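Local coordinates for extracellular solute-binding protein, family 1 (Bifidobacterium longum subsp. infantis ATCC 15697, PDB 3OMB), which probably captures an extracellular solute, perhaps a sugar, for an ABC-type importer, and binds a magnesium ion, at residues L125-A130 with L369-Y374. Sequence-based numbering, arbitrary orientation.
Sequences LPNVKA and LANLLY
The side-chain oxygen of N371 takes a hydrogen bond from a backbone N-H at the start of helix 126-134. N127 N donates to N371 OD1 at 2.8 Å in a fairly straight bond. The donor lies in the carbonyl plane of the amide. A side chain of the neighbouring helix thus takes up an N-H of the first helical turn. The positive end of the helix dipole would be expected to strengthen the bond. P126 crosses the N371 side chain at about a right angle, and its CD lies 3.2 Å from OD1. The bond is answered in the other direction by N127. Its ND2 donates to the backbone oxygen N371 O, also at 2.8 Å. Here the donor sits above the carbonyl plane rather than within it. Two asparagines thus exchange bonds, each side chain reaching the other's backbone. Their amide planes are nearly parallel, 6° apart. The CG of N371, anti to its own N (chi1 -179°), carries the amide to the start of the other helix. With an alanine here, the N-H of N127 is likely to lose its acceptor, and the P126 ring its neighbouring amide. L125 CD2 packs 3.9 Å from N371 CB and also touches the methyl of A370. V128 CG2 lies over one face of the Y374 ring, offset toward its rim, in a CH-pi contact. The Y374 hydroxyl is hydrogen-bonded to A153 O. The axes of 126-130 and 369-373 come within 8.4 Å, their N-to-C directions 39° apart. The pair lies away from the magnesium site. A370 and Y374 rest on L354 of strand 352-356, at the edge of a mixed sheet, consistent with one lobe of a type 2 periplasmic-binding-protein fold. V128 and Y374 meet I152 of strand 152-155, and L372 touches helix 59-68.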
loop_
_atom_site.group_PDB
_atom_site.type_symbol
_atom_site.label_atom_id
_atom_site.label_comp_id
_atom_site.label_asym_id
_atom_site.label_seq_id
_atom_site.Cartn_x
_atom_site.Cartn_y
_atom_site.Cartn_z
ATOM N N LEU A 125 -28.041 -0.081 -2.227
ATOM C CA LEU A 125 -26.665 -0.429 -2.581
ATOM C C LEU A 125 -26.413 -1.942 -2.584
ATOM O O LEU A 125 -25.479 -2.424 -1.943
ATOM C CB LEU A 125 -25.677 0.295 -1.660
ATOM C CG LEU A 125 -25.769 1.821 -1.626
ATOM C CD1 LEU A 125 -24.856 2.366 -0.533
ATOM C CD2 LEU A 125 -25.430 2.458 -2.972
ATOM N N PRO A 126 -27.232 -2.701 -3.334
ATOM C CA PRO A 126 -27.075 -4.157 -3.358
ATOM C C PRO A 126 -25.662 -4.625 -3.760
ATOM O O PRO A 126 -25.187 -5.617 -3.212
ATOM C CB PRO A 126 -28.106 -4.589 -4.405
ATOM C CG PRO A 126 -28.292 -3.391 -5.247
ATOM C CD PRO A 126 -28.261 -2.268 -4.290
ATOM N N ASN A 127 -24.995 -3.924 -4.672
ATOM C CA ASN A 127 -23.616 -4.287 -5.057
ATOM C C ASN A 127 -22.606 -4.100 -3.935
ATOM O O ASN A 127 -21.627 -4.844 -3.826
ATOM C CB ASN A 127 -23.171 -3.522 -6.299
ATOM C CG ASN A 127 -23.953 -3.939 -7.541
ATOM O OD1 ASN A 127 -24.203 -5.119 -7.743
ATOM N ND2 ASN A 127 -24.334 -2.973 -8.377
ATOM N N VAL A 128 -22.852 -3.107 -3.093
ATOM C CA VAL A 128 -22.035 -2.888 -1.891
ATOM C C VAL A 128 -22.279 -3.994 -0.868
ATOM O O VAL A 128 -21.312 -4.535 -0.281
ATOM C CB VAL A 128 -22.331 -1.515 -1.285
ATOM C CG1 VAL A 128 -21.513 -1.300 -0.042
ATOM C CG2 VAL A 128 -22.086 -0.415 -2.343
ATOM N N LYS A 129 -23.556 -4.347 -0.664
ATOM C CA LYS A 129 -23.900 -5.466 0.230
ATOM C C LYS A 129 -23.210 -6.756 -0.227
ATOM O O LYS A 129 -22.716 -7.534 0.591
ATOM C CB LYS A 129 -25.419 -5.689 0.343
ATOM C CG LYS A 129 -26.157 -4.648 1.201
ATOM C CD LYS A 129 -27.503 -5.173 1.681
ATOM C CE LYS A 129 -28.540 -5.203 0.573
ATOM N NZ LYS A 129 -29.781 -5.936 1.051
ATOM N N ALA A 130 -23.172 -6.969 -1.534
ATOM C CA ALA A 130 -22.499 -8.148 -2.115
ATOM C C ALA A 130 -20.994 -8.145 -1.814
ATOM O O ALA A 130 -20.409 -9.187 -1.522
ATOM C CB ALA A 130 -22.736 -8.203 -3.612
ATOM N N LEU A 369 -25.857 5.907 -8.764
ATOM C CA LEU A 369 -24.549 5.993 -9.382
ATOM C C LEU A 369 -23.528 5.165 -8.577
ATOM O O LEU A 369 -22.731 4.410 -9.145
ATOM C CB LEU A 369 -24.117 7.459 -9.458
ATOM C CG LEU A 369 -22.740 7.788 -10.041
ATOM C CD1 LEU A 369 -22.607 7.170 -11.412
ATOM C CD2 LEU A 369 -22.573 9.291 -10.177
ATOM N N ALA A 370 -23.578 5.299 -7.255
ATOM C CA ALA A 370 -22.650 4.601 -6.385
ATOM C C ALA A 370 -22.853 3.087 -6.502
ATOM O O ALA A 370 -21.885 2.328 -6.572
ATOM C CB ALA A 370 -22.809 5.084 -4.905
ATOM N N ASN A 371 -24.105 2.646 -6.567
ATOM C CA ASN A 371 -24.345 1.225 -6.662
ATOM C C ASN A 371 -23.784 0.671 -7.980
ATOM O O ASN A 371 -23.212 -0.417 -8.006
ATOM C CB ASN A 371 -25.830 0.889 -6.503
ATOM C CG ASN A 371 -26.089 -0.606 -6.567
ATOM O OD1 ASN A 371 -25.575 -1.374 -5.741
ATOM N ND2 ASN A 371 -26.860 -1.034 -7.561
ATOM N N LEU A 372 -23.934 1.434 -9.058
ATOM C CA LEU A 372 -23.432 1.009 -10.360
ATOM C C LEU A 372 -21.898 0.929 -10.388
ATOM O O LEU A 372 -21.350 0.068 -11.076
ATOM C CB LEU A 372 -23.956 1.911 -11.492
ATOM C CG LEU A 372 -25.405 1.709 -11.965
ATOM C CD1 LEU A 372 -25.879 2.886 -12.804
ATOM C CD2 LEU A 372 -25.586 0.418 -12.750
ATOM N N LEU A 373 -21.230 1.815 -9.644
ATOM C CA LEU A 373 -19.756 1.811 -9.539
ATOM C C LEU A 373 -19.240 0.526 -8.913
ATOM O O LEU A 373 -18.166 0.045 -9.270
ATOM C CB LEU A 373 -19.235 3.030 -8.765
ATOM C CG LEU A 373 -19.272 4.349 -9.545
ATOM C CD1 LEU A 373 -19.142 5.487 -8.577
ATOM C CD2 LEU A 373 -18.164 4.393 -10.623
ATOM N N TYR A 374 -20.043 -0.063 -8.034
ATOM C CA TYR A 374 -19.707 -1.335 -7.394
ATOM C C TYR A 374 -20.176 -2.597 -8.151
ATOM O O TYR A 374 -19.928 -3.725 -7.706
ATOM C CB TYR A 374 -20.146 -1.341 -5.920
ATOM C CG TYR A 374 -19.212 -0.515 -5.042
ATOM C CD1 TYR A 374 -19.222 0.889 -5.095
ATOM C CD2 TYR A 374 -18.298 -1.132 -4.179
ATOM C CE1 TYR A 374 -18.358 1.647 -4.297
ATOM C CE2 TYR A 374 -17.417 -0.372 -3.379
ATOM C CZ TYR A 374 -17.454 1.010 -3.442
ATOM O OH TYR A 374 -16.602 1.759 -2.651
#